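Local coordinates for 2-oxoglutarate (2OG) and Fe(II)-dependent oxygenase superfamily protein (Arabidopsis thaliana, PDB 6KWA) that probably catalyses the irreversible oxidation of the plant hormone indole-3-acetic acid to inactive 2-oxoindole-3-acetic acid, as a 2-oxoglutarate-dependent dioxygenase, at residues D12-L15 against N16-R20; L126-K129 against L130-Y134; E254-S257 against E258-D261. One frame throughout, in Å; residues are numbered along the deposited sequence.

Contact 1: residues D12-L15 against N16-R20; sequences DKIL and NQKIR
Asn16 lies back over the carbonyl of Asp12, one helical turn earlier, and shows how a side chain and its own backbone can share the polar business of a turn. Its N-H is spent on Asp12 O (N to O 2.9 Å, 166° at the hydrogen). With CG anti to the carbonyl carbon, beside the backbone N (chi1 -67°), the amide is carried back along the helix, and Asn16 CG comes to 3.1 Å from Asp12 O. ND2, badly angled for that oxygen, bonds instead to Glu132 OE1 of helix 106-133. Asn16 OD1 accepts from a water whose oxygen lies 3.1 Å from Asp12 OD1, to which it also donates. The helix, 12-25, is the connection of a beta-alpha-beta unit between strands 4-6 and 28-32. Putting an alanine at Asn16 would probably leave the bridging water with one protein partner fewer and Glu132 OE1 without its amide mate. Three more backbone bonds follow: Gln17 N to Lys13 O (3.2 Å), Lys18 N to Ile14 O and Ile19 N to Leu15 O (both 2.9 Å). Towards Ile5 of strand 4-6, Leu15 CD1 meets Ile19 CD1 at 4.0 Å; on a more exposed side, Ile14 and the extended Lys18 lie side by side.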
loop_
_atom_site.group_PDB
_atom_site.type_symbol
_atom_site.label_atom_id
_atom_site.label_comp_id
_atom_site.label_asym_id
_atom_site.label_seq_id
_atom_site.Cartn_x
_atom_site.Cartn_y
_atom_site.Cartn_z
ATOM N N ASP A 12 4.022 -11.692 -21.193
ATOM C CA ASP A 12 3.023 -10.777 -20.682
ATOM C C ASP A 12 1.684 -11.430 -20.407
ATOM O O ASP A 12 0.993 -11.069 -19.448
ATOM C CB ASP A 12 2.796 -9.623 -21.654
ATOM C CG ASP A 12 3.763 -8.487 -21.448
ATOM O OD1 ASP A 12 4.462 -8.452 -20.405
ATOM O OD2 ASP A 12 3.793 -7.596 -22.323
ATOM N N LYS A 13 1.306 -12.423 -21.202
ATOM C CA LYS A 13 -0.039 -12.899 -21.042
ATOM C C LYS A 13 -0.096 -13.852 -19.846
ATOM O O LYS A 13 -1.112 -13.908 -19.158
ATOM C CB LYS A 13 -0.518 -13.611 -22.309
ATOM C CG LYS A 13 -1.760 -14.473 -22.061
ATOM C CD LYS A 13 -1.972 -15.569 -23.120
ATOM C CE LYS A 13 -1.581 -15.113 -24.528
ATOM N NZ LYS A 13 -2.610 -14.240 -25.189
ATOM N N ILE A 14 1.031 -14.480 -19.517
ATOM C CA ILE A 14 1.128 -15.339 -18.328
ATOM C C ILE A 14 1.215 -14.509 -17.057
ATOM O O ILE A 14 0.543 -14.789 -16.042
ATOM C CB ILE A 14 2.358 -16.251 -18.404
ATOM C CG1 ILE A 14 2.157 -17.312 -19.489
ATOM C CG2 ILE A 14 2.627 -16.908 -17.065
ATOM C CD1 ILE A 14 3.375 -18.202 -19.696
ATOM N N LEU A 15 2.037 -13.468 -17.137
ATOM C CA LEU A 15 2.205 -12.519 -16.041
ATOM C C LEU A 15 0.893 -11.830 -15.677
ATOM O O LEU A 15 0.481 -11.831 -14.519
ATOM C CB LEU A 15 3.262 -11.470 -16.421
ATOM C CG LEU A 15 3.494 -10.409 -15.357
ATOM C CD1 LEU A 15 3.759 -11.115 -14.069
ATOM C CD2 LEU A 15 4.690 -9.526 -15.758
ATOM N N ASN A 16 0.255 -11.211 -16.661
ATOM C CA ASN A 16 -1.029 -10.543 -16.439
ATOM C C ASN A 16 -2.099 -11.474 -15.900
ATOM O O ASN A 16 -2.910 -11.084 -15.070
ATOM C CB ASN A 16 -1.491 -9.897 -17.735
ATOM C CG ASN A 16 -0.593 -8.760 -18.142
ATOM O OD1 ASN A 16 0.333 -8.410 -17.401
ATOM N ND2 ASN A 16 -0.787 -8.238 -19.353
ATOM N N GLN A 17 -2.121 -12.710 -16.385
ATOM C CA GLN A 17 -3.117 -13.645 -15.901
ATOM C C GLN A 17 -2.842 -14.019 -14.450
ATOM O O GLN A 17 -3.773 -14.143 -13.646
ATOM C CB GLN A 17 -3.159 -14.885 -16.769
ATOM C CG GLN A 17 -3.754 -16.056 -16.050
ATOM C CD GLN A 17 -4.298 -17.058 -17.006
ATOM O OE1 GLN A 17 -5.085 -16.712 -17.892
ATOM N NE2 GLN A 17 -3.883 -18.315 -16.851
ATOM N N LYS A 18 -1.573 -14.226 -14.116
ATOM C CA LYS A 18 -1.230 -14.508 -12.724
ATOM C C LYS A 18 -1.616 -13.332 -11.839
ATOM O O LYS A 18 -2.098 -13.533 -10.739
ATOM C CB LYS A 18 0.268 -14.827 -12.572
ATOM C CG LYS A 18 0.606 -16.297 -12.817
ATOM C CD LYS A 18 2.115 -16.498 -12.936
ATOM C CE LYS A 18 2.476 -17.963 -13.124
ATOM N NZ LYS A 18 3.972 -18.138 -13.167
ATOM N N ILE A 19 -1.396 -12.103 -12.301
ATOM C CA ILE A 19 -1.779 -10.955 -11.496
ATOM C C ILE A 19 -3.297 -10.952 -11.289
ATOM O O ILE A 19 -3.801 -10.859 -10.150
ATOM C CB ILE A 19 -1.295 -9.655 -12.136
ATOM C CG1 ILE A 19 0.210 -9.523 -11.884
ATOM C CG2 ILE A 19 -2.043 -8.437 -11.546
ATOM C CD1 ILE A 19 0.943 -8.536 -12.811
ATOM N N ARG A 20 -4.025 -11.096 -12.377
ATOM C CA ARG A 20 -5.470 -11.057 -12.314
ATOM C C ARG A 20 -6.032 -12.141 -11.376
ATOM O O ARG A 20 -6.913 -11.873 -10.580
ATOM C CB ARG A 20 -6.046 -11.249 -13.702
ATOM C CG ARG A 20 -7.544 -11.507 -13.703
ATOM C CD ARG A 20 -8.065 -11.546 -15.157
ATOM N NE ARG A 20 -9.406 -12.115 -15.222
ATOM C CZ ARG A 20 -10.089 -12.271 -16.349
ATOM N NH1 ARG A 20 -9.551 -11.920 -17.503
ATOM N NH2 ARG A 20 -11.301 -12.777 -16.324
HETATM O O HOH W 1 2.724 -7.780 -17.972
#

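Contact 2: residues L126-K129 against L130-Y134; sequences LARK and LAESY
Glu132 folds back against Arg128, and its path illustrates how an acidic side chain can pack on an arginine's aliphatic stem without pairing with its charge. Glu132 CB starts 3.5 Å from Lys129 O. Glu132 CG, anti to the carbonyl carbon (chi1 -68°), comes closer still to the preceding turn, 3.3 Å from Arg128 O, the same oxygen that accepts the Glu132 N-H. From there the chain runs extended, and Glu132 CD lies 4.1 Å from Arg128 CG. At the tip Glu132 OE2 touches the arginine methylenes, 3.6 Å from Arg128 CG and slightly farther from Arg128 CD, while OE1, near Lys129 CA, accepts from Asn16 ND2 of helix 12-25. The guanidinium turns away through a bend at chi3: Arg128 NE stays 5.2 Å from Glu132 OE2, the two flat groups are 75° apart, and NH2 makes its salt bridge with Asp140. Attraction across that gap is probably modest.

At the next residue Ser133 N bonds to Lys129 O at 2.9 Å, and Ser133 OG donates to Leu130 O at 2.9 Å, so the side-chain hydroxyl serves a backbone carbonyl. All this belongs to the C-terminal part of helix 106-133. Lys129 and Ser133 pack on helix 12-25, where Leu130 meets Ile19, itself resting on Ile5 of strand 4-6; the loop carrying Phe141 and Phe142 covers Ala127, Arg128 and Ala131.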
loop_
_atom_site.group_PDB
_atom_site.type_symbol
_atom_site.label_atom_id
_atom_site.label_comp_id
_atom_site.label_asym_id
_atom_site.label_seq_id
_atom_site.Cartn_x
_atom_site.Cartn_y
_atom_site.Cartn_z
ATOM N N LEU A 126 1.434 -1.914 -12.309
ATOM C CA LEU A 126 0.543 -3.000 -11.835
ATOM C C LEU A 126 -0.878 -2.653 -12.227
ATOM O O LEU A 126 -1.637 -3.504 -12.639
ATOM C CB LEU A 126 0.656 -3.202 -10.328
ATOM C CG LEU A 126 2.039 -3.697 -9.843
ATOM C CD1 LEU A 126 2.152 -3.675 -8.299
ATOM C CD2 LEU A 126 2.314 -5.092 -10.353
ATOM N N ALA A 127 -1.243 -1.381 -12.110
ATOM C CA ALA A 127 -2.596 -0.995 -12.496
ATOM C C ALA A 127 -2.834 -1.255 -13.994
ATOM O O ALA A 127 -3.855 -1.821 -14.375
ATOM C CB ALA A 127 -2.832 0.459 -12.176
ATOM N N ARG A 128 -1.891 -0.857 -14.832
ATOM C CA ARG A 128 -2.030 -1.080 -16.274
ATOM C C ARG A 128 -2.101 -2.571 -16.532
ATOM O O ARG A 128 -2.908 -3.037 -17.341
ATOM C CB ARG A 128 -0.891 -0.450 -17.076
ATOM C CG ARG A 128 -1.100 -0.592 -18.612
ATOM C CD ARG A 128 0.005 0.088 -19.362
ATOM N NE ARG A 128 0.094 1.495 -18.967
ATOM C CZ ARG A 128 -0.315 2.524 -19.707
ATOM N NH1 ARG A 128 -0.790 2.323 -20.930
ATOM N NH2 ARG A 128 -0.209 3.767 -19.238
ATOM N N LYS A 129 -1.278 -3.341 -15.828
ATOM C CA LYS A 129 -1.294 -4.782 -16.050
ATOM C C LYS A 129 -2.661 -5.402 -15.710
ATOM O O LYS A 129 -3.088 -6.352 -16.362
ATOM C CB LYS A 129 -0.199 -5.469 -15.250
ATOM C CG LYS A 129 1.209 -5.219 -15.765
ATOM C CD LYS A 129 2.201 -6.088 -15.013
ATOM C CE LYS A 129 3.654 -5.661 -15.280
ATOM N NZ LYS A 129 3.941 -5.656 -16.708
ATOM N N LEU A 130 -3.327 -4.905 -14.676
ATOM C CA LEU A 130 -4.682 -5.377 -14.352
ATOM C C LEU A 130 -5.651 -5.069 -15.497
ATOM O O LEU A 130 -6.494 -5.880 -15.838
ATOM C CB LEU A 130 -5.179 -4.743 -13.071
ATOM C CG LEU A 130 -4.719 -5.440 -11.796
ATOM C CD1 LEU A 130 -4.971 -4.477 -10.665
ATOM C CD2 LEU A 130 -5.513 -6.727 -11.582
ATOM N N ALA A 131 -5.576 -3.873 -16.059
ATOM C CA ALA A 131 -6.439 -3.572 -17.207
ATOM C C ALA A 131 -6.091 -4.507 -18.371
ATOM O O ALA A 131 -6.962 -5.027 -19.068
ATOM C CB ALA A 131 -6.297 -2.135 -17.622
ATOM N N GLU A 132 -4.806 -4.751 -18.569
ATOM C CA GLU A 132 -4.413 -5.633 -19.659
ATOM C C GLU A 132 -4.904 -7.072 -19.468
ATOM O O GLU A 132 -5.240 -7.765 -20.432
ATOM C CB GLU A 132 -2.890 -5.607 -19.824
ATOM C CG GLU A 132 -2.349 -4.238 -20.331
ATOM C CD GLU A 132 -0.826 -4.208 -20.421
ATOM O OE1 GLU A 132 -0.153 -5.165 -19.950
ATOM O OE2 GLU A 132 -0.291 -3.236 -20.992
ATOM N N SER A 133 -4.946 -7.542 -18.231
ATOM C CA SER A 133 -5.357 -8.911 -17.989
ATOM C C SER A 133 -6.835 -9.107 -18.283
ATOM O O SER A 133 -7.309 -10.231 -18.423
ATOM C CB SER A 133 -5.062 -9.299 -16.536
ATOM O OG SER A 133 -5.999 -8.691 -15.669
ATOM N N TYR A 134 -7.578 -8.018 -18.362
ATOM C CA TYR A 134 -8.981 -8.113 -18.735
ATOM C C TYR A 134 -9.231 -7.781 -20.212
ATOM O O TYR A 134 -10.377 -7.850 -20.678
ATOM C CB TYR A 134 -9.825 -7.171 -17.853
ATOM C CG TYR A 134 -10.025 -7.661 -16.430
ATOM C CD1 TYR A 134 -10.843 -8.740 -16.163
ATOM C CD2 TYR A 134 -9.380 -7.042 -15.358
ATOM C CE1 TYR A 134 -11.026 -9.208 -14.851
ATOM C CE2 TYR A 134 -9.541 -7.503 -14.047
ATOM C CZ TYR A 134 -10.362 -8.581 -13.795
ATOM O OH TYR A 134 -10.546 -9.046 -12.499
#

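Contact 3: residues E254-S257 against E258-D261; sequences EPPS and EFVD
Pro256 and Phe259 close a short 3-10 turn in the loop that follows strand 237-245, a compact case of a chain folded on itself by bonds from each carbonyl to the third residue on. Two backbone hydrogen bonds define it. Phe259 N donates to Pro256 O at 3.0 Å and fairly straight (163°), and Val260 N donates to Ser257 O at 2.9 Å, arriving well above the plane of that carbonyl. The two prolines at the entrance have no N-H to offer, and of the backbone polar atoms of Pro256 the carbonyl oxygen is the one used in the turn.

Apolar contacts form a second group. Val260 CG2, set beside the backbone N because CG1 takes the anti position (chi1 -174°), reaches Pro255 CB at 3.9 Å and Pro255 CG at 4.0 Å. The Phe259 side chain runs alongside the Pro256 ring, pointing the same way, with Phe259 CD2 4.2 Å from Pro256 CD; Phe259 CB lies 4.3 Å from Pro255 CB. Beyond the turn, the phenyl group stands edge-to-face with Trp218, and Asn220 ND2 bonds to Phe259 O.

The charged residue that touches across the turn is Glu258. Its OE2 lies close to Glu138 OE1, a like-charge approach that may favour a shared proton or raise one pKa. A bend at chi2 swings the carboxylate back to the start of the turn, where Glu258 OE1 ends 3.4 Å from Pro256 CB.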
loop_
_atom_site.group_PDB
_atom_site.type_symbol
_atom_site.label_atom_id
_atom_site.label_comp_id
_atom_site.label_asym_id
_atom_site.label_seq_id
_atom_site.Cartn_x
_atom_site.Cartn_y
_atom_site.Cartn_z
ATOM N N GLU A 254 -17.328 5.013 -11.370
ATOM C CA GLU A 254 -18.019 3.785 -11.737
ATOM C C GLU A 254 -17.215 2.947 -12.780
ATOM O O GLU A 254 -16.251 3.453 -13.376
ATOM C CB GLU A 254 -19.438 4.138 -12.216
ATOM C CG GLU A 254 -20.509 3.464 -11.321
ATOM C CD GLU A 254 -21.950 3.518 -11.830
ATOM O OE1 GLU A 254 -22.362 4.513 -12.484
ATOM O OE2 GLU A 254 -22.663 2.517 -11.580
ATOM N N PRO A 255 -17.571 1.655 -12.970
ATOM C CA PRO A 255 -16.721 0.755 -13.773
ATOM C C PRO A 255 -16.690 0.973 -15.291
ATOM O O PRO A 255 -17.669 1.438 -15.864
ATOM C CB PRO A 255 -17.320 -0.639 -13.502
ATOM C CG PRO A 255 -18.063 -0.529 -12.244
ATOM C CD PRO A 255 -18.555 0.892 -12.177
ATOM N N PRO A 256 -15.558 0.652 -15.931
ATOM C CA PRO A 256 -15.587 0.509 -17.385
ATOM C C PRO A 256 -16.719 -0.442 -17.796
ATOM O O PRO A 256 -16.900 -1.508 -17.193
ATOM C CB PRO A 256 -14.216 -0.089 -17.698
ATOM C CG PRO A 256 -13.327 0.455 -16.617
ATOM C CD PRO A 256 -14.189 0.598 -15.390
ATOM N N SER A 257 -17.495 -0.026 -18.789
ATOM C CA SER A 257 -18.659 -0.768 -19.282
ATOM C C SER A 257 -18.426 -2.271 -19.425
ATOM O O SER A 257 -19.313 -3.075 -19.107
ATOM C CB SER A 257 -19.121 -0.183 -20.612
ATOM O OG SER A 257 -18.114 -0.372 -21.594
ATOM N N GLU A 258 -17.247 -2.646 -19.928
ATOM C CA GLU A 258 -16.929 -4.057 -20.157
ATOM C C GLU A 258 -17.221 -4.969 -18.951
ATOM O O GLU A 258 -17.451 -6.162 -19.113
ATOM C CB GLU A 258 -15.454 -4.251 -20.552
ATOM C CG GLU A 258 -14.974 -3.634 -21.879
ATOM C CD GLU A 258 -14.208 -2.341 -21.701
ATOM O OE1 GLU A 258 -14.501 -1.605 -20.733
ATOM O OE2 GLU A 258 -13.260 -2.101 -22.508
ATOM N N PHE A 259 -17.121 -4.405 -17.752
ATOM C CA PHE A 259 -17.300 -5.138 -16.500
ATOM C C PHE A 259 -18.751 -5.331 -16.085
ATOM O O PHE A 259 -19.067 -6.166 -15.245
ATOM C CB PHE A 259 -16.580 -4.412 -15.368
ATOM C CG PHE A 259 -15.109 -4.644 -15.346
ATOM C CD1 PHE A 259 -14.605 -5.936 -15.374
ATOM C CD2 PHE A 259 -14.225 -3.573 -15.290
ATOM C CE1 PHE A 259 -13.246 -6.161 -15.355
ATOM C CE2 PHE A 259 -12.864 -3.785 -15.264
ATOM C CZ PHE A 259 -12.374 -5.087 -15.292
ATOM N N VAL A 260 -19.616 -4.480 -16.608
ATOM C CA VAL A 260 -20.997 -4.515 -16.197
ATOM C C VAL A 260 -21.880 -5.042 -17.298
ATOM O O VAL A 260 -21.915 -4.488 -18.398
ATOM C CB VAL A 260 -21.484 -3.126 -15.792
ATOM C CG1 VAL A 260 -22.900 -3.218 -15.230
ATOM C CG2 VAL A 260 -20.512 -2.525 -14.775
ATOM N N ASP A 261 -22.597 -6.113 -16.996
ATOM C CA ASP A 261 -23.539 -6.655 -17.952
ATOM C C ASP A 261 -24.584 -7.513 -17.248
ATOM O O ASP A 261 -24.639 -7.566 -16.015
ATOM C CB ASP A 261 -22.803 -7.425 -19.051
ATOM C CG ASP A 261 -21.791 -8.401 -18.505
ATOM O OD1 ASP A 261 -22.223 -9.423 -17.923
ATOM O OD2 ASP A 261 -20.564 -8.139 -18.672
#

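The three contacts come in series along the chain, with contact 2 between the other two in space; it shares a side of the chain's centre with each of them. Its centre is about 8 Å from that of contact 1 and about 15 Å from that of contact 3. Contact 1 reaches it through Asn16 and through Arg20, whose NH1 probably bonds to Ser133 O at 3.0 Å. Contact 3 reaches it by rings meeting edge-to-face, Tyr134 CD2 lying 3.6 Å from Phe259 CZ. Contacts 1 and 3 do not touch: their centres are about 21 Å apart, their nearest atoms about 7 Å. All three lie away from the magnesium site of His169, Asp171 and His228 and from the 2-oxoglutarate residues.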